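Local coordinates for protein TOXN (Pectobacterium atrosepticum, PDB 2XDB) that acts as the toxic endoribonuclease of a type III toxin-antitoxin system, cleaving RNA within AAA(U/G) sequences and bound in a triangular complex by repeats of its antitoxin RNA, ToxI, at residues Ala34-Val39 against Gly82-Lys87; Gln43-Leu48 against Thr134-Val139; Gly103-Thr108 against Arg112-Gln117. All coordinates share one frame; numbering follows the deposited sequence.

Interaction 1. Residues Ala34-Val39 against Gly82-Lys87; sequences AFIGIV and GLINLK. With nucleotides of chain B.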
loop_
_atom_site.group_PDB
_atom_site.type_symbol
_atom_site.label_atom_id
_atom_site.label_comp_id
_atom_site.label_asym_id
_atom_site.label_seq_id
_atom_site.Cartn_x
_atom_site.Cartn_y
_atom_site.Cartn_z
ATOM N N ALA A 34 -0.259 -6.769 4.340
ATOM C CA ALA A 34 0.560 -5.673 4.859
ATOM C C ALA A 34 0.518 -4.441 3.963
ATOM O O ALA A 34 0.514 -4.560 2.736
ATOM C CB ALA A 34 1.994 -6.127 5.041
ATOM N N PHE A 35 0.501 -3.262 4.590
ATOM C CA PHE A 35 0.553 -1.983 3.883
ATOM C C PHE A 35 1.838 -1.221 4.212
ATOM O O PHE A 35 2.504 -1.541 5.201
ATOM C CB PHE A 35 -0.658 -1.134 4.242
ATOM C CG PHE A 35 -1.968 -1.748 3.858
ATOM C CD1 PHE A 35 -2.725 -1.210 2.837
ATOM C CD2 PHE A 35 -2.453 -2.864 4.531
ATOM C CE1 PHE A 35 -3.952 -1.777 2.484
ATOM C CE2 PHE A 35 -3.667 -3.430 4.187
ATOM C CZ PHE A 35 -4.416 -2.886 3.161
ATOM N N ILE A 36 2.180 -0.217 3.390
ATOM C CA ILE A 36 3.376 0.617 3.603
ATOM C C ILE A 36 3.099 2.032 4.138
ATOM O O ILE A 36 2.173 2.710 3.701
ATOM C CB ILE A 36 4.252 0.725 2.349
ATOM C CG1 ILE A 36 4.507 -0.651 1.806
ATOM C CG2 ILE A 36 5.638 1.232 2.719
ATOM C CD1 ILE A 36 5.404 -1.413 2.734
ATOM N N GLY A 37 4.008 2.475 5.008
ATOM C CA GLY A 37 3.765 3.436 6.068
ATOM C C GLY A 37 3.734 4.918 5.821
ATOM O O GLY A 37 4.575 5.661 6.274
ATOM N N ILE A 38 2.683 5.348 5.168
ATOM C CA ILE A 38 2.423 6.751 4.906
ATOM C C ILE A 38 3.186 7.250 3.730
ATOM O O ILE A 38 4.248 7.865 3.801
ATOM C CB ILE A 38 2.505 7.661 6.065
ATOM C CG1 ILE A 38 1.603 7.138 7.173
ATOM C CG2 ILE A 38 1.875 8.968 5.639
ATOM C CD1 ILE A 38 0.938 8.258 7.919
ATOM N N VAL A 39 2.535 6.973 2.628
ATOM C CA VAL A 39 3.078 7.008 1.335
ATOM C C VAL A 39 2.750 8.406 0.815
ATOM O O VAL A 39 3.486 8.968 0.006
ATOM C CB VAL A 39 2.375 5.867 0.604
ATOM C CG1 VAL A 39 1.206 6.363 -0.252
ATOM C CG2 VAL A 39 3.368 5.004 -0.131
ATOM N N GLY A 82 8.053 -8.463 -5.013
ATOM C CA GLY A 82 6.693 -7.995 -5.196
ATOM C C GLY A 82 6.667 -6.502 -5.464
ATOM O O GLY A 82 7.655 -5.943 -5.937
ATOM N N LEU A 83 5.545 -5.851 -5.173
ATOM C CA LEU A 83 5.403 -4.442 -5.501
ATOM C C LEU A 83 4.416 -3.754 -4.600
ATOM O O LEU A 83 3.559 -4.402 -4.021
ATOM C CB LEU A 83 4.991 -4.257 -6.962
ATOM C CG LEU A 83 3.632 -4.759 -7.444
ATOM C CD1 LEU A 83 2.517 -3.864 -6.939
ATOM C CD2 LEU A 83 3.633 -4.790 -8.963
ATOM N N ILE A 84 4.561 -2.437 -4.474
ATOM C CA ILE A 84 3.614 -1.615 -3.741
ATOM C C ILE A 84 2.526 -1.210 -4.725
ATOM O O ILE A 84 2.815 -0.601 -5.752
ATOM C CB ILE A 84 4.280 -0.349 -3.215
ATOM C CG1 ILE A 84 5.453 -0.683 -2.304
ATOM C CG2 ILE A 84 3.283 0.503 -2.469
ATOM C CD1 ILE A 84 6.204 0.564 -1.820
ATOM N N ASN A 85 1.279 -1.562 -4.438
ATOM C CA ASN A 85 0.201 -1.250 -5.368
ATOM C C ASN A 85 -0.405 0.129 -5.104
ATOM O O ASN A 85 -1.502 0.255 -4.552
ATOM C CB ASN A 85 -0.861 -2.331 -5.333
ATOM C CG ASN A 85 -1.169 -2.880 -6.704
ATOM O OD1 ASN A 85 -1.040 -2.184 -7.711
ATOM N ND2 ASN A 85 -1.580 -4.138 -6.753
ATOM N N LEU A 86 0.329 1.163 -5.493
ATOM C CA LEU A 86 -0.089 2.530 -5.249
ATOM C C LEU A 86 -1.525 2.842 -5.705
ATOM O O LEU A 86 -2.220 3.629 -5.066
ATOM C CB LEU A 86 0.899 3.501 -5.902
ATOM C CG LEU A 86 2.309 3.410 -5.340
ATOM C CD1 LEU A 86 3.238 4.271 -6.148
ATOM C CD2 LEU A 86 2.334 3.807 -3.864
ATOM N N LYS A 87 -1.970 2.246 -6.806
ATOM C CA LYS A 87 -3.276 2.615 -7.350
ATOM C C LYS A 87 -4.431 2.178 -6.470
ATOM O O LYS A 87 -5.566 2.587 -6.679
ATOM C CB LYS A 87 -3.462 2.105 -8.782
ATOM C CG LYS A 87 -3.303 0.631 -8.989
ATOM C CD LYS A 87 -3.570 0.325 -10.460
ATOM C CE LYS A 87 -3.773 -1.151 -10.733
ATOM N NZ LYS A 87 -2.544 -1.911 -10.374
ATOM P P U B 3 -5.532 -4.258 -12.416
ATOM O OP1 U B 3 -4.635 -3.921 -11.284
ATOM O OP2 U B 3 -6.538 -3.268 -12.862
ATOM O "O5'" U B 3 -4.670 -4.835 -13.613
ATOM C "C5'" U B 3 -3.523 -5.606 -13.289
ATOM C "C4'" U B 3 -3.332 -6.754 -14.243
ATOM O "O4'" U B 3 -4.276 -7.814 -13.954
ATOM C "C3'" U B 3 -3.574 -6.438 -15.703
ATOM O "O3'" U B 3 -2.465 -5.787 -16.289
ATOM C "C2'" U B 3 -3.856 -7.814 -16.287
ATOM O "O2'" U B 3 -2.647 -8.535 -16.454
ATOM C "C1'" U B 3 -4.633 -8.473 -15.150
ATOM N N1 U B 3 -6.095 -8.387 -15.313
ATOM C C2 U B 3 -6.854 -9.257 -14.558
ATOM O O2 U B 3 -6.371 -10.066 -13.783
ATOM N N3 U B 3 -8.206 -9.145 -14.737
ATOM C C4 U B 3 -8.858 -8.272 -15.579
ATOM O O4 U B 3 -10.087 -8.302 -15.622
ATOM C C5 U B 3 -8.000 -7.404 -16.331
ATOM C C6 U B 3 -6.677 -7.490 -16.176
#
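Lys87, whose segment lays Ile84 and Leu86 against Ile36 and Val39, donates a hydrogen bond from NZ to Asn85 OD1 at 3.1 Å. The arrangement belongs to the antiparallel sheet of ToxN, a member of the SH3 clan: strand 45-52 runs between strands 35-42 and 80-91, so the two segments meet by side chains over that middle strand and share no hydrogen bond. The C=O...N angle is 135°, with the ammonium tilted 24° from the carbonyl plane. A bend at the last torsion (chi4 -62°) swings NZ back to Asn85, while the ammonium lies beside the phosphate of U3 of chain B, the bound RNA, with Lys87 NZ 3.0 Å from its OP1; Lys87 CE is equally close, so the exact placement is uncertain. The phosphate and the amide oxygen would both suit a protonated lysine, and the bond to Asn85 is consistent with a second-shell contact that steadies the ammonium there.

Behind this polar end the contact is a buried apolar core. Ile36 and Ile84 cross at about a right angle, with CG1 of Ile36 4.2 Å from CD1 of Ile84. Ala49 of the middle strand touches Ile84 and pairs through its backbone with Ile36, and Ile128 of helix 125-140 also packs on Ile84. After Ile36 the chain turns a corner at Gly37, the centre of an inverse gamma turn, and Asn85 is the centre of another in the opposing segment. Beyond these turns Val39 and Leu86 meet beside Ser132 of the helix, obliquely, methyl to methyl: Val39 CG2 stands 4.1 Å from Leu86 CD2.

Interaction 2. Residues Gln43-Leu48 against Thr134-Val139; sequences QGHKYL and TLRNLV. With SO4 (sulfate ion), chain E; nucleotides of chain B.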
loop_
_atom_site.group_PDB
_atom_site.type_symbol
_atom_site.label_atom_id
_atom_site.label_comp_id
_atom_site.label_asym_id
_atom_site.label_seq_id
_atom_site.Cartn_x
_atom_site.Cartn_y
_atom_site.Cartn_z
ATOM N N GLN A 43 -3.756 17.334 2.356
ATOM C CA GLN A 43 -5.091 17.804 2.695
ATOM C C GLN A 43 -5.608 17.174 3.982
ATOM O O GLN A 43 -6.802 16.923 4.126
ATOM C CB GLN A 43 -6.057 17.498 1.554
ATOM C CG GLN A 43 -5.841 18.345 0.331
ATOM C CD GLN A 43 -6.137 19.818 0.581
ATOM O OE1 GLN A 43 -6.105 20.631 -0.339
ATOM N NE2 GLN A 43 -6.434 20.164 1.827
ATOM N N GLY A 44 -4.705 16.905 4.915
ATOM C CA GLY A 44 -5.093 16.230 6.136
ATOM C C GLY A 44 -5.460 14.761 5.982
ATOM O O GLY A 44 -6.140 14.209 6.845
ATOM N N HIS A 45 -5.017 14.110 4.908
ATOM C CA HIS A 45 -5.206 12.665 4.793
ATOM C C HIS A 45 -3.893 11.902 4.862
ATOM O O HIS A 45 -2.860 12.387 4.403
ATOM C CB HIS A 45 -5.933 12.307 3.502
ATOM C CG HIS A 45 -7.114 13.176 3.224
ATOM N ND1 HIS A 45 -8.179 13.281 4.089
ATOM C CD2 HIS A 45 -7.394 13.989 2.178
ATOM C CE1 HIS A 45 -9.067 14.118 3.585
ATOM N NE2 HIS A 45 -8.616 14.559 2.424
ATOM N N LYS A 46 -3.948 10.702 5.432
ATOM C CA LYS A 46 -2.803 9.796 5.449
ATOM C C LYS A 46 -3.111 8.546 4.647
ATOM O O LYS A 46 -4.057 7.814 4.963
ATOM C CB LYS A 46 -2.438 9.427 6.887
ATOM C CG LYS A 46 -2.088 10.652 7.692
ATOM C CD LYS A 46 -1.735 10.368 9.126
ATOM C CE LYS A 46 -1.285 11.675 9.756
ATOM N NZ LYS A 46 -0.959 11.560 11.194
ATOM N N TYR A 47 -2.319 8.310 3.607
ATOM C CA TYR A 47 -2.512 7.149 2.757
ATOM C C TYR A 47 -1.560 6.012 3.083
ATOM O O TYR A 47 -0.375 6.231 3.325
ATOM C CB TYR A 47 -2.333 7.548 1.293
ATOM C CG TYR A 47 -3.585 8.122 0.678
ATOM C CD1 TYR A 47 -4.488 7.305 0.008
ATOM C CD2 TYR A 47 -3.877 9.471 0.787
ATOM C CE1 TYR A 47 -5.638 7.816 -0.539
ATOM C CE2 TYR A 47 -5.022 9.989 0.237
ATOM C CZ TYR A 47 -5.902 9.156 -0.417
ATOM O OH TYR A 47 -7.049 9.677 -0.964
ATOM N N LEU A 48 -2.081 4.791 3.073
ATOM C CA LEU A 48 -1.240 3.600 3.093
ATOM C C LEU A 48 -1.471 2.844 1.799
ATOM O O LEU A 48 -2.569 2.880 1.245
ATOM C CB LEU A 48 -1.594 2.687 4.271
ATOM C CG LEU A 48 -1.432 3.243 5.680
ATOM C CD1 LEU A 48 -1.701 2.140 6.709
ATOM C CD2 LEU A 48 -0.034 3.820 5.855
ATOM N N THR A 134 1.753 12.261 -7.437
ATOM C CA THR A 134 1.423 12.526 -8.827
ATOM C C THR A 134 0.268 11.632 -9.246
ATOM O O THR A 134 -0.563 12.013 -10.065
ATOM C CB THR A 134 2.624 12.314 -9.765
ATOM O OG1 THR A 134 3.729 13.105 -9.317
ATOM C CG2 THR A 134 2.274 12.730 -11.182
ATOM N N LEU A 135 0.210 10.444 -8.661
ATOM C CA LEU A 135 -0.854 9.504 -8.974
ATOM C C LEU A 135 -2.194 10.114 -8.612
ATOM O O LEU A 135 -3.120 10.152 -9.429
ATOM C CB LEU A 135 -0.645 8.191 -8.233
ATOM C CG LEU A 135 -1.767 7.175 -8.355
ATOM C CD1 LEU A 135 -1.939 6.771 -9.802
ATOM C CD2 LEU A 135 -1.469 5.965 -7.484
ATOM N N ARG A 136 -2.287 10.619 -7.390
ATOM C CA ARG A 136 -3.542 11.182 -6.909
ATOM C C ARG A 136 -3.899 12.437 -7.700
ATOM O O ARG A 136 -5.057 12.646 -8.039
ATOM C CB ARG A 136 -3.445 11.467 -5.411
ATOM C CG ARG A 136 -4.600 12.211 -4.795
ATOM C CD ARG A 136 -4.303 12.463 -3.304
ATOM N NE ARG A 136 -5.402 13.132 -2.631
ATOM C CZ ARG A 136 -5.539 14.449 -2.552
ATOM N NH1 ARG A 136 -4.628 15.245 -3.087
ATOM N NH2 ARG A 136 -6.592 14.972 -1.934
ATOM N N ASN A 137 -2.907 13.263 -8.019
ATOM C CA ASN A 137 -3.175 14.457 -8.813
ATOM C C ASN A 137 -3.806 14.104 -10.156
ATOM O O ASN A 137 -4.844 14.644 -10.525
ATOM C CB ASN A 137 -1.903 15.260 -9.030
ATOM C CG ASN A 137 -1.471 15.989 -7.794
ATOM O OD1 ASN A 137 -2.292 16.277 -6.922
ATOM N ND2 ASN A 137 -0.175 16.299 -7.702
ATOM N N LEU A 138 -3.177 13.183 -10.876
ATOM C CA LEU A 138 -3.718 12.717 -12.138
ATOM C C LEU A 138 -5.136 12.192 -11.970
ATOM O O LEU A 138 -5.997 12.449 -12.815
ATOM C CB LEU A 138 -2.815 11.653 -12.751
ATOM C CG LEU A 138 -1.424 12.178 -13.148
ATOM C CD1 LEU A 138 -0.584 11.122 -13.830
ATOM C CD2 LEU A 138 -1.568 13.360 -14.058
ATOM N N VAL A 139 -5.404 11.479 -10.881
ATOM C CA VAL A 139 -6.743 10.932 -10.718
ATOM C C VAL A 139 -7.760 12.053 -10.463
ATOM O O VAL A 139 -8.866 12.021 -11.001
ATOM C CB VAL A 139 -6.800 9.801 -9.665
ATOM C CG1 VAL A 139 -8.226 9.452 -9.318
ATOM C CG2 VAL A 139 -6.110 8.572 -10.187
HETATM S S SO4 E . -0.683 19.580 3.000
HETATM O O1 SO4 E . -0.531 20.941 3.509
HETATM O O2 SO4 E . 0.360 19.309 2.015
HETATM O O3 SO4 E . -0.566 18.635 4.110
HETATM O O4 SO4 E . -1.990 19.443 2.363
ATOM P P U B 21 1.983 17.056 -10.855
ATOM O OP1 U B 21 2.973 16.036 -10.406
ATOM O OP2 U B 21 0.538 16.711 -10.846
ATOM O "O5'" U B 21 2.222 18.403 -10.043
ATOM C "C5'" U B 21 1.447 19.567 -10.310
ATOM C "C4'" U B 21 2.253 20.845 -10.223
ATOM O "O4'" U B 21 2.892 20.963 -8.919
ATOM C "C3'" U B 21 3.364 21.025 -11.258
ATOM O "O3'" U B 21 3.436 22.405 -11.622
ATOM C "C2'" U B 21 4.614 20.667 -10.460
ATOM O "O2'" U B 21 5.810 21.202 -10.979
ATOM C "C1'" U B 21 4.262 21.275 -9.104
ATOM N N1 U B 21 5.062 20.899 -7.899
ATOM C C2 U B 21 5.928 19.812 -7.887
ATOM O O2 U B 21 6.124 19.073 -8.838
ATOM N N3 U B 21 6.580 19.609 -6.690
ATOM C C4 U B 21 6.470 20.347 -5.524
ATOM O O4 U B 21 7.127 20.032 -4.528
ATOM C C5 U B 21 5.562 21.447 -5.614
ATOM C C6 U B 21 4.913 21.671 -6.763
#
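Gln43 begins the contact with its aliphatic part, CG lying 4.1 Å from Arg136 NH2; its amide plane is turned 50° from the guanidinium, and the two side chains cross at about a right angle. Its backbone N points elsewhere, donating a nearly straight 2.8 Å hydrogen bond to O4 of a sulfate that probably came from the crystallisation liquor. At His45 the imidazole presents its edge to Arg136, with CD2 4.3 Å from NH2. Gln43 O sits over the centre of one face of this ring, and Tyr157 holds ND1 by a hydrogen bond that probably limits the rotation of the ring. Tyr47, two residues on, brings OH to 4.2 Å from Arg136 NE, at the edge of the guanidinium. These two groups do not bond to each other but share a partner, Glu154 OE1, which is hydrogen-bonded to Tyr47 OH and salt-bridged to Arg136 NE.

Arg136 spans the gap because its chain is extended from CG to NE, with CG anti to the backbone N (chi1 173°). Elsewhere on the same helix, Asn137 ND2 makes a weak 3.3 Å bond to OP2 of U21 of chain B, and Thr134 OG1 lies 3.2 Å from OP1. The whole is a helix packed on an antiparallel sheet, one side toward strand 45-52 and another forming an RNA-phosphate binding surface.

Interaction 3. Residues Gly103-Thr108 against Arg112-Gln117; sequences GNMPNT and RMLYKQ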
loop_
_atom_site.group_PDB
_atom_site.type_symbol
_atom_site.label_atom_id
_atom_site.label_comp_id
_atom_site.label_asym_id
_atom_site.label_seq_id
_atom_site.Cartn_x
_atom_site.Cartn_y
_atom_site.Cartn_z
ATOM N N GLY A 103 9.774 -6.113 16.339
ATOM C CA GLY A 103 10.586 -6.453 17.494
ATOM C C GLY A 103 10.125 -7.699 18.247
ATOM O O GLY A 103 10.946 -8.442 18.777
ATOM N N ASN A 104 8.817 -7.923 18.312
ATOM C CA ASN A 104 8.287 -9.095 18.997
ATOM C C ASN A 104 7.995 -10.244 18.044
ATOM O O ASN A 104 7.616 -11.317 18.478
ATOM C CB ASN A 104 7.031 -8.754 19.819
ATOM C CG ASN A 104 7.352 -7.969 21.094
ATOM O OD1 ASN A 104 8.179 -8.386 21.907
ATOM N ND2 ASN A 104 6.690 -6.830 21.274
ATOM N N MET A 105 8.162 -10.019 16.746
ATOM C CA MET A 105 7.882 -11.064 15.769
ATOM C C MET A 105 8.992 -12.100 15.774
ATOM O O MET A 105 10.168 -11.754 15.716
ATOM C CB MET A 105 7.734 -10.485 14.365
ATOM C CG MET A 105 6.332 -10.029 14.009
ATOM S SD MET A 105 6.203 -9.655 12.240
ATOM C CE MET A 105 7.329 -10.890 11.590
ATOM N N PRO A 106 8.617 -13.382 15.835
ATOM C CA PRO A 106 9.569 -14.493 15.767
ATOM C C PRO A 106 10.380 -14.436 14.480
ATOM O O PRO A 106 9.906 -13.888 13.490
ATOM C CB PRO A 106 8.664 -15.724 15.761
ATOM C CG PRO A 106 7.325 -15.219 15.299
ATOM C CD PRO A 106 7.225 -13.853 15.882
ATOM N N ASN A 107 11.581 -15.001 14.495
ATOM C CA ASN A 107 12.481 -14.901 13.353
ATOM C C ASN A 107 12.159 -15.870 12.244
ATOM O O ASN A 107 12.870 -16.841 12.033
ATOM C CB ASN A 107 13.933 -15.095 13.782
ATOM C CG ASN A 107 14.544 -13.833 14.328
ATOM O OD1 ASN A 107 13.834 -12.900 14.706
ATOM N ND2 ASN A 107 15.874 -13.789 14.370
ATOM N N THR A 108 11.097 -15.586 11.516
ATOM C CA THR A 108 10.697 -16.407 10.393
ATOM C C THR A 108 11.338 -15.867 9.122
ATOM O O THR A 108 11.945 -14.800 9.138
ATOM C CB THR A 108 9.198 -16.324 10.235
ATOM O OG1 THR A 108 8.849 -14.980 9.873
ATOM C CG2 THR A 108 8.537 -16.659 11.552
ATOM N N ARG A 112 12.545 -11.888 7.544
ATOM C CA ARG A 112 13.725 -11.568 6.740
ATOM C C ARG A 112 13.343 -10.818 5.468
ATOM O O ARG A 112 14.012 -9.858 5.074
ATOM C CB ARG A 112 14.529 -12.821 6.376
ATOM C CG ARG A 112 15.163 -13.532 7.553
ATOM C CD ARG A 112 15.985 -14.735 7.089
ATOM N NE ARG A 112 15.828 -15.865 8.005
ATOM C CZ ARG A 112 15.069 -16.930 7.760
ATOM N NH1 ARG A 112 14.977 -17.912 8.652
ATOM N NH2 ARG A 112 14.408 -17.020 6.612
ATOM N N MET A 113 12.271 -11.265 4.831
ATOM C CA MET A 113 11.801 -10.650 3.598
ATOM C C MET A 113 11.376 -9.220 3.886
ATOM O O MET A 113 11.757 -8.296 3.167
ATOM C CB MET A 113 10.620 -11.442 3.007
ATOM C CG MET A 113 10.401 -11.202 1.530
ATOM S SD MET A 113 8.790 -11.724 0.939
ATOM C CE MET A 113 7.734 -10.715 1.972
ATOM N N LEU A 114 10.584 -9.041 4.940
ATOM C CA LEU A 114 10.181 -7.703 5.359
ATOM C C LEU A 114 11.397 -6.772 5.448
ATOM O O LEU A 114 11.345 -5.609 5.045
ATOM C CB LEU A 114 9.441 -7.758 6.693
ATOM C CG LEU A 114 8.066 -8.420 6.630
ATOM C CD1 LEU A 114 7.409 -8.442 7.993
ATOM C CD2 LEU A 114 7.198 -7.671 5.634
ATOM N N TYR A 115 12.504 -7.296 5.948
ATOM C CA TYR A 115 13.674 -6.465 6.140
ATOM C C TYR A 115 14.440 -6.214 4.869
ATOM O O TYR A 115 15.153 -5.220 4.759
ATOM C CB TYR A 115 14.589 -7.045 7.201
ATOM C CG TYR A 115 14.174 -6.639 8.581
ATOM C CD1 TYR A 115 13.905 -5.307 8.879
ATOM C CD2 TYR A 115 14.039 -7.577 9.583
ATOM C CE1 TYR A 115 13.521 -4.935 10.147
ATOM C CE2 TYR A 115 13.665 -7.213 10.853
ATOM C CZ TYR A 115 13.402 -5.899 11.129
ATOM O OH TYR A 115 13.021 -5.560 12.396
ATOM N N LYS A 116 14.314 -7.108 3.901
ATOM C CA LYS A 116 14.921 -6.826 2.611
ATOM C C LYS A 116 14.055 -5.785 1.913
ATOM O O LYS A 116 14.550 -4.900 1.225
ATOM C CB LYS A 116 15.053 -8.097 1.784
ATOM C CG LYS A 116 16.156 -9.032 2.273
ATOM C CD LYS A 116 17.525 -8.468 1.940
ATOM C CE LYS A 116 18.637 -9.400 2.364
ATOM N NZ LYS A 116 19.969 -8.743 2.207
ATOM N N GLN A 117 12.751 -5.877 2.128
ATOM C CA GLN A 117 11.837 -4.912 1.562
ATOM C C GLN A 117 12.036 -3.518 2.168
ATOM O O GLN A 117 12.097 -2.513 1.437
ATOM C CB GLN A 117 10.399 -5.389 1.736
ATOM C CG GLN A 117 9.996 -6.471 0.759
ATOM C CD GLN A 117 8.600 -7.001 1.037
ATOM O OE1 GLN A 117 8.204 -7.146 2.194
ATOM N NE2 GLN A 117 7.846 -7.298 -0.024
#
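Thr108 closes an irregular loop and takes the N-cap position of helix 109-123, and the first turn of that helix joins the two segments: Arg112 N donates to Thr108 O over 3.4 Å, a weak bond although its N-H angle is 161°. Just before the cap, Asn107 is the centre of an inverse gamma turn, with Thr108 N bonded to Pro106 O at 2.9 Å. This turn steers the chain into the helix. Thr108 then caps it with its side chain, OG1 bonding to the backbone N of Lys111.

Among the side chains, Arg112 folds back over its own helix start. CG is anti to the carbonyl carbon (chi1 -66°) and the chain bends at chi3, which brings one face of the guanidinium over Thr108 O, which lies 4.0 Å from CZ of Arg112. The approach is thus through the face of the group and not along an N-H, and NH1 remains 4.1 Å from Asn107 O. The weak backbone bond is therefore the single hydrogen bond linking the segments. Deeper in, Met105 CE reaches to 4.4 Å from Leu114 CD1, an apolar touch between the loop and the inner side of the helix. Lys111, in the first turn of helix 109-123, adds a hydrogen bond from NZ to Met105 O.

Leu114 also packs on Leu100, Leu102 and Phe3, the last on strand 3-6. Further along helix 109-123, Gln117 NE2 bonds to Leu81 O of strand 80-91, and Lys116 forms a salt bridge with Glu73 of strand 69-73.

How the interactions relate
From the N terminus, strand 35-42 opens interaction 1, and segment 43-48 follows almost at once to open interaction 2. Interaction 1 closes at 82-87 on strand 80-91, before interaction 2 closes on helix 125-140, so the two loops cross. They also touch: Val39 N and Tyr47 O, 3.1 Å apart, probably form a hydrogen bond between neighbouring strands. Interaction 3 comes after the close of interaction 1 and sits wholly inside the loop of interaction 2, a short-range closure of the loop before helix 109-123. Together they join the sheet's strands to one another, the sheet to helix 125-140, and helix 109-123 to its entry loop, with interactions 2 and 3 about 29 Å apart between centres.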